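Local coordinates for protein protocatechuate decarboxylase (Klebsiella pneumoniae, PDB 5O3M) that decarboxylates protocatechuate (3,4-dihydroxybenzoate), probably with a prenylated flavin cofactor as in other enzymes of the UbiD family, at residues Trp435-Thr438 and Thr439-Gly443; Ser134-Cys137 and Gln138-Ile141; Pro508-Phe511 and Ala512-Lys516. One frame throughout, in Å; residues are numbered along the deposited sequence.

Contact 1 (Trp435-Thr438 and Thr439-Gly443)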
loop_
_atom_site.group_PDB
_atom_site.type_symbol
_atom_site.label_atom_id
_atom_site.label_comp_id
_atom_site.label_asym_id
_atom_site.label_seq_id
_atom_site.Cartn_x
_atom_site.Cartn_y
_atom_site.Cartn_z
ATOM N N TRP A 435 6.321 2.199 24.846
ATOM C CA TRP A 435 7.527 2.993 24.638
ATOM C C TRP A 435 8.316 2.472 23.446
ATOM O O TRP A 435 8.862 3.253 22.659
ATOM C CB TRP A 435 8.393 2.980 25.904
ATOM C CG TRP A 435 9.751 3.597 25.722
ATOM C CD1 TRP A 435 10.059 4.925 25.768
ATOM C CD2 TRP A 435 10.978 2.909 25.429
ATOM N NE1 TRP A 435 11.403 5.104 25.543
ATOM C CE2 TRP A 435 11.987 3.882 25.328
ATOM C CE3 TRP A 435 11.320 1.562 25.260
ATOM C CZ2 TRP A 435 13.329 3.553 25.063
ATOM C CZ3 TRP A 435 12.647 1.235 24.986
ATOM C CH2 TRP A 435 13.635 2.235 24.891
ATOM N N ALA A 436 8.398 1.150 23.295
ATOM C CA ALA A 436 9.114 0.620 22.144
ATOM C C ALA A 436 8.351 0.905 20.858
ATOM O O ALA A 436 8.972 1.112 19.807
ATOM C CB ALA A 436 9.359 -0.886 22.306
ATOM N N MET A 437 7.013 0.929 20.934
ATOM C CA MET A 437 6.158 1.313 19.821
ATOM C C MET A 437 6.251 2.788 19.505
ATOM O O MET A 437 5.728 3.215 18.471
ATOM C CB MET A 437 4.702 0.979 20.127
ATOM C CG MET A 437 4.474 -0.439 20.577
ATOM S SD MET A 437 2.940 -1.052 19.861
ATOM C CE MET A 437 3.548 -1.382 18.221
ATOM N N THR A 438 6.874 3.579 20.372
ATOM C CA THR A 438 6.942 5.022 20.175
ATOM C C THR A 438 8.302 5.496 19.662
ATOM O O THR A 438 8.366 6.360 18.772
ATOM C CB THR A 438 6.596 5.716 21.496
ATOM O OG1 THR A 438 5.291 5.295 21.914
ATOM C CG2 THR A 438 6.663 7.257 21.378
ATOM N N THR A 439 9.395 4.937 20.177
ATOM C CA THR A 439 10.733 5.415 19.843
ATOM C C THR A 439 11.522 4.444 18.971
ATOM O O THR A 439 12.610 4.799 18.518
ATOM C CB THR A 439 11.536 5.719 21.131
ATOM O OG1 THR A 439 11.803 4.501 21.838
ATOM C CG2 THR A 439 10.769 6.669 22.071
ATOM N N ARG A 440 11.004 3.245 18.724
ATOM C CA ARG A 440 11.675 2.173 17.982
ATOM C C ARG A 440 10.735 1.585 16.929
ATOM O O ARG A 440 10.611 0.368 16.749
ATOM C CB ARG A 440 12.172 1.085 18.933
ATOM C CG ARG A 440 13.274 1.587 19.886
ATOM C CD ARG A 440 13.636 0.543 20.910
ATOM N NE ARG A 440 14.778 0.922 21.732
ATOM C CZ ARG A 440 15.343 0.090 22.598
ATOM N NH1 ARG A 440 14.852 -1.146 22.730
ATOM N NH2 ARG A 440 16.387 0.483 23.313
ATOM N N MET A 441 10.070 2.464 16.196
ATOM C CA MET A 441 9.073 2.033 15.227
ATOM C C MET A 441 8.791 3.211 14.310
ATOM O O MET A 441 8.595 4.330 14.797
ATOM C CB MET A 441 7.792 1.553 15.957
ATOM C CG MET A 441 6.705 0.939 15.075
ATOM S SD MET A 441 5.478 2.166 14.515
ATOM C CE MET A 441 4.322 2.140 15.884
ATOM N N GLN A 442 8.789 2.965 12.998
ATOM C CA GLN A 442 8.272 3.914 12.011
ATOM C C GLN A 442 7.126 3.242 11.275
ATOM O O GLN A 442 7.305 2.161 10.707
ATOM C CB GLN A 442 9.369 4.378 11.044
ATOM C CG GLN A 442 10.338 5.351 11.703
ATOM C CD GLN A 442 9.714 6.718 11.927
ATOM O OE1 GLN A 442 8.828 7.121 11.171
ATOM N NE2 GLN A 442 10.184 7.457 12.962
ATOM N N GLY A 443 5.943 3.869 11.316
ATOM C CA GLY A 443 4.726 3.185 10.909
ATOM C C GLY A 443 4.763 2.637 9.490
ATOM O O GLY A 443 4.182 1.578 9.222
HETATM O O HOH W 1 6.360 4.891 16.352
#
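The indole of Trp435 carries the hydroxyl of Thr439 over one face: OG1 lies 3.5 Å from CE2, displaced from the middle of the ring system toward its rim. The guanidinium of Arg440 has Trp435 CH2 over one of its own faces, with CZ 3.6 Å from that carbon. The two planes are turned 56° apart, so this is an oblique meeting and not a parallel stack. CG anti to the backbone N (chi1 171°) sends the indole toward the helix end, where Thr439 OG1 and the Arg440 guanidinium meet it. Arg495 adds a cation-pi contact to the same indole, and NE1 bonds to Pro311 O of the second subunit.

The backbone here is a helix running out. Thr439 N donates to Trp435 O over 3.0 Å, a sound helical bond; the next, Arg440 N to Ala436 O, is weak, and Arg440 is where helical angles are lost. Beyond it Met441 turns back. Its flexible thioether folds the methyl CE to 3.1 Å from Met437 O, a tight fit, and 4.3 Å from Met437 CE. A water sits 2.8 Å from Met437 O and 2.8 Å from Met441 O, placed to donate to both, though it has more acceptors in reach than protons.

Threonine suits position 439 because its small branched side chain offers the indole both a hydroxyl and a methyl, while OG1 bonds to Tyr313 OH of the second subunit. Arginine suits 440 because its extended chain passes the tryptophan to reach Asp424 in a salt bridge, beside a bound pentane-1,5-diol. One carbonyl of the helix end, Thr438 O, and one of the loop beyond, Met441 O, both accept from Lys416 of the second subunit, which would favour its charged form and ties helix end to subunit interface.

Contact 2 (Ser134-Cys137 and Gln138-Ile141)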
loop_
_atom_site.group_PDB
_atom_site.type_symbol
_atom_site.label_atom_id
_atom_site.label_comp_id
_atom_site.label_asym_id
_atom_site.label_seq_id
_atom_site.Cartn_x
_atom_site.Cartn_y
_atom_site.Cartn_z
ATOM N N SER A 134 -8.827 -43.271 50.863
ATOM C CA SER A 134 -7.795 -42.270 50.608
ATOM C C SER A 134 -8.308 -41.084 49.788
ATOM O O SER A 134 -7.503 -40.255 49.345
ATOM C CB SER A 134 -6.607 -42.918 49.889
ATOM O OG SER A 134 -6.048 -43.960 50.671
ATOM N N ALA A 135 -9.625 -40.982 49.584
ATOM C CA ALA A 135 -10.237 -39.979 48.714
ATOM C C ALA A 135 -11.114 -39.037 49.527
ATOM O O ALA A 135 -12.314 -39.297 49.706
ATOM C CB ALA A 135 -11.054 -40.650 47.613
ATOM N N PRO A 136 -10.568 -37.923 50.025
ATOM C CA PRO A 136 -11.419 -36.934 50.708
ATOM C C PRO A 136 -12.558 -36.408 49.845
ATOM O O PRO A 136 -13.502 -35.810 50.385
ATOM C CB PRO A 136 -10.434 -35.816 51.071
ATOM C CG PRO A 136 -9.108 -36.506 51.144
ATOM C CD PRO A 136 -9.144 -37.555 50.073
ATOM N N CYS A 137 -12.507 -36.613 48.527
ATOM C CA CYS A 137 -13.579 -36.148 47.655
ATOM C C CYS A 137 -14.858 -36.973 47.787
ATOM O O CYS A 137 -15.882 -36.601 47.196
ATOM C CB CYS A 137 -13.104 -36.153 46.204
ATOM S SG CYS A 137 -13.134 -37.781 45.424
ATOM N N GLN A 138 -14.832 -38.078 48.540
ATOM C CA GLN A 138 -16.024 -38.893 48.748
ATOM C C GLN A 138 -16.411 -38.954 50.221
ATOM O O GLN A 138 -17.102 -39.886 50.638
ATOM C CB GLN A 138 -15.821 -40.294 48.159
ATOM C CG GLN A 138 -15.482 -40.217 46.664
ATOM C CD GLN A 138 -15.248 -41.559 46.001
ATOM O OE1 GLN A 138 -15.064 -42.582 46.663
ATOM N NE2 GLN A 138 -15.254 -41.557 44.672
ATOM N N GLU A 139 -15.986 -37.962 51.014
ATOM C CA GLU A 139 -16.393 -37.901 52.415
ATOM C C GLU A 139 -17.900 -37.709 52.544
ATOM O O GLU A 139 -18.507 -38.173 53.515
ATOM C CB GLU A 139 -15.625 -36.780 53.136
ATOM C CG GLU A 139 -14.192 -37.178 53.528
ATOM C CD GLU A 139 -13.281 -35.990 53.848
ATOM O OE1 GLU A 139 -13.759 -34.832 53.858
ATOM O OE2 GLU A 139 -12.079 -36.225 54.104
ATOM N N GLN A 140 -18.511 -37.029 51.581
ATOM C CA GLN A 140 -19.956 -36.930 51.453
ATOM C C GLN A 140 -20.348 -37.362 50.049
ATOM O O GLN A 140 -19.674 -37.020 49.068
ATOM C CB GLN A 140 -20.454 -35.510 51.714
ATOM C CG GLN A 140 -20.002 -34.906 53.028
ATOM C CD GLN A 140 -20.470 -33.476 53.171
ATOM O OE1 GLN A 140 -21.621 -33.227 53.508
ATOM N NE2 GLN A 140 -19.583 -32.523 52.890
ATOM N N ILE A 141 -21.443 -38.110 49.960
ATOM C CA ILE A 141 -21.932 -38.679 48.710
ATOM C C ILE A 141 -23.407 -38.312 48.577
ATOM O O ILE A 141 -24.208 -38.603 49.474
ATOM C CB ILE A 141 -21.735 -40.206 48.665
ATOM C CG1 ILE A 141 -20.244 -40.565 48.647
ATOM C CG2 ILE A 141 -22.433 -40.812 47.467
ATOM C CD1 ILE A 141 -19.970 -42.024 49.021
#
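Ala135 and Gln138 close a short 3-10 turn that leads the chain into strand 140-143, within the Rift-related part of the UbiD fold. Two successive backbone bonds, each reaching back three residues, define it. Gln138 N donates to Ala135 O over 3.0 Å at a nearly straight 168°, although it approaches from above the carbonyl plane, 46° out of it. Glu139 N donates to Pro136 O in a weaker bond of 3.3 Å. Proline suits position 136 because its ring holds phi near the value a turn needs, and its missing N-H costs the turn nothing.

The extended side chain of Glu139 runs alongside the proline, bringing OE2 to 3.5 Å from Pro136 CB, while OE1 takes a bond from Asn333 N.

Polar groups of the turn bond to neighbouring strands and loops: the side chains of Gln138 and Gln140 through NE2 to Gln269 O and Arg332 O, and the backbone carbonyl Cys137 O to Thr330 OG1 on strand 323-331. Cys137, small and weakly polar, fits the buried side against Val268 and Val284. Its SG lies between the backbone N and the carbonyl carbon (chi1 80°), a placement that brings it 3.6 Å from Gln138 CG.

Contact 3 (Pro508-Phe511 and Ala512-Lys516); sequences PEYF and ARLEK
Leu514 folds back on Tyr510 and Phe511 at the end of helix 508-512. Its CB lies 3.6 Å from Phe511 O, and beyond it the chain forks. CD1 passes close to the backbone, 3.3 Å from Tyr510 O, and sits over a face of the tyrosine ring in a CH-pi contact, 4.2 Å from the centroid and 12° off the normal. CD2 lies 3.9 Å from Tyr510 CE1 and a loose 4.5 Å from Phe511 CD1. A branched leucine suits this place because one methyl can cover the ring face while the other touches CE1 of that ring and, loosely, Phe511.

Over the same residues the backbone bonding shifts from four-residue to three-residue spans and weakens. Ala512 N makes a regular helical bond to Pro508 O of 2.9 Å; Arg513 N is shared weakly between Glu509 O and Tyr510 O, and Leu514 N reaches only three residues back, weakly, to Phe511 O. Proline fits the first turn, where its absent N-H is not needed.

Tyr510 also packs on Pro76, and Phe511 on Ile62, of the second subunit. Between side chains the contact is apolar, methyl on ring; the polar part is backbone, and its bonds weaken as the helix ends beside this subunit interface.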
loop_
_atom_site.group_PDB
_atom_site.type_symbol
_atom_site.label_atom_id
_atom_site.label_comp_id
_atom_site.label_asym_id
_atom_site.label_seq_id
_atom_site.Cartn_x
_atom_site.Cartn_y
_atom_site.Cartn_z
ATOM N N PRO A 508 15.718 0.698 53.712
ATOM C CA PRO A 508 15.405 -0.717 53.986
ATOM C C PRO A 508 13.970 -0.933 54.422
ATOM O O PRO A 508 13.250 -1.736 53.812
ATOM C CB PRO A 508 16.398 -1.089 55.102
ATOM C CG PRO A 508 17.415 -0.031 55.105
ATOM C CD PRO A 508 16.749 1.219 54.620
ATOM N N GLU A 509 13.542 -0.235 55.481
ATOM C CA GLU A 509 12.173 -0.361 55.965
ATOM C C GLU A 509 11.171 -0.215 54.832
ATOM O O GLU A 509 10.140 -0.894 54.819
ATOM C CB GLU A 509 11.904 0.689 57.041
ATOM C CG GLU A 509 13.094 0.959 57.938
ATOM C CD GLU A 509 13.395 -0.211 58.854
ATOM O OE1 GLU A 509 13.837 0.021 60.005
ATOM O OE2 GLU A 509 13.176 -1.364 58.420
ATOM N N TYR A 510 11.465 0.662 53.867
ATOM C CA TYR A 510 10.554 0.895 52.745
ATOM C C TYR A 510 10.419 -0.352 51.880
ATOM O O TYR A 510 9.319 -0.892 51.719
ATOM C CB TYR A 510 11.039 2.101 51.924
ATOM C CG TYR A 510 10.340 2.323 50.587
ATOM C CD1 TYR A 510 10.883 1.814 49.409
ATOM C CD2 TYR A 510 9.157 3.064 50.493
ATOM C CE1 TYR A 510 10.270 2.005 48.178
ATOM C CE2 TYR A 510 8.528 3.269 49.246
ATOM C CZ TYR A 510 9.095 2.730 48.093
ATOM O OH TYR A 510 8.525 2.908 46.842
ATOM N N PHE A 511 11.538 -0.823 51.308
ATOM C CA PHE A 511 11.541 -2.044 50.502
ATOM C C PHE A 511 11.019 -3.257 51.274
ATOM O O PHE A 511 10.556 -4.223 50.659
ATOM C CB PHE A 511 12.955 -2.347 49.993
ATOM C CG PHE A 511 13.425 -1.451 48.871
ATOM C CD1 PHE A 511 13.079 -1.724 47.552
ATOM C CD2 PHE A 511 14.250 -0.362 49.131
ATOM C CE1 PHE A 511 13.517 -0.916 46.521
ATOM C CE2 PHE A 511 14.695 0.452 48.094
ATOM C CZ PHE A 511 14.327 0.173 46.786
ATOM N N ALA A 512 11.102 -3.252 52.602
ATOM C CA ALA A 512 10.450 -4.312 53.362
ATOM C C ALA A 512 8.951 -4.327 53.078
ATOM O O ALA A 512 8.365 -5.383 52.809
ATOM C CB ALA A 512 10.722 -4.137 54.854
ATOM N N ARG A 513 8.322 -3.149 53.093
ATOM C CA ARG A 513 6.882 -3.020 52.888
ATOM C C ARG A 513 6.498 -3.105 51.416
ATOM O O ARG A 513 5.387 -2.715 51.044
ATOM C CB ARG A 513 6.370 -1.701 53.478
ATOM C CG ARG A 513 6.469 -1.597 54.994
ATOM C CD ARG A 513 5.583 -0.472 55.517
ATOM N NE ARG A 513 6.322 0.760 55.788
ATOM C CZ ARG A 513 6.617 1.688 54.878
ATOM N NH1 ARG A 513 6.251 1.532 53.607
ATOM N NH2 ARG A 513 7.292 2.775 55.244
ATOM N N LEU A 514 7.400 -3.600 50.568
ATOM C CA LEU A 514 7.060 -3.913 49.184
ATOM C C LEU A 514 6.909 -5.410 48.960
ATOM O O LEU A 514 6.807 -5.854 47.810
ATOM C CB LEU A 514 8.089 -3.321 48.217
ATOM C CG LEU A 514 7.668 -1.924 47.750
ATOM C CD1 LEU A 514 7.438 -1.006 48.965
ATOM C CD2 LEU A 514 8.672 -1.312 46.786
ATOM N N GLU A 515 6.913 -6.194 50.035
ATOM C CA GLU A 515 6.332 -7.530 50.029
ATOM C C GLU A 515 4.956 -7.433 50.689
ATOM O O GLU A 515 4.725 -7.860 51.824
ATOM C CB GLU A 515 7.254 -8.519 50.737
ATOM C CG GLU A 515 8.721 -8.077 50.818
ATOM C CD GLU A 515 9.389 -7.883 49.456
ATOM O OE1 GLU A 515 8.800 -8.268 48.421
ATOM O OE2 GLU A 515 10.512 -7.334 49.428
ATOM N N LYS A 516 4.052 -6.796 49.947
ATOM C CA LYS A 516 2.709 -6.464 50.412
ATOM C C LYS A 516 1.774 -6.323 49.212
ATOM O O LYS A 516 2.202 -6.442 48.056
ATOM C CB LYS A 516 2.715 -5.171 51.239
#

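In the fold
From the N terminus the chain first meets contact 2, a turn that feeds strand 140-143 into the antiparallel sheet of the Rift-related region. Contact 1 follows some 300 residues later, in the C-terminal family region, where helix 430-439 gives way to the loop before helix 443-446. Contact 3 ends helix 508-512 near the last modelled residue. All three are local and in series, so none nests within or crosses another. Contacts 1 and 2 lie on opposite sides of the chain's centre, their centres about 57 Å apart. Contacts 1 and 3, about 21 Å apart at their nearest atoms, both touch the second subunit; contact 2 touches no other chain.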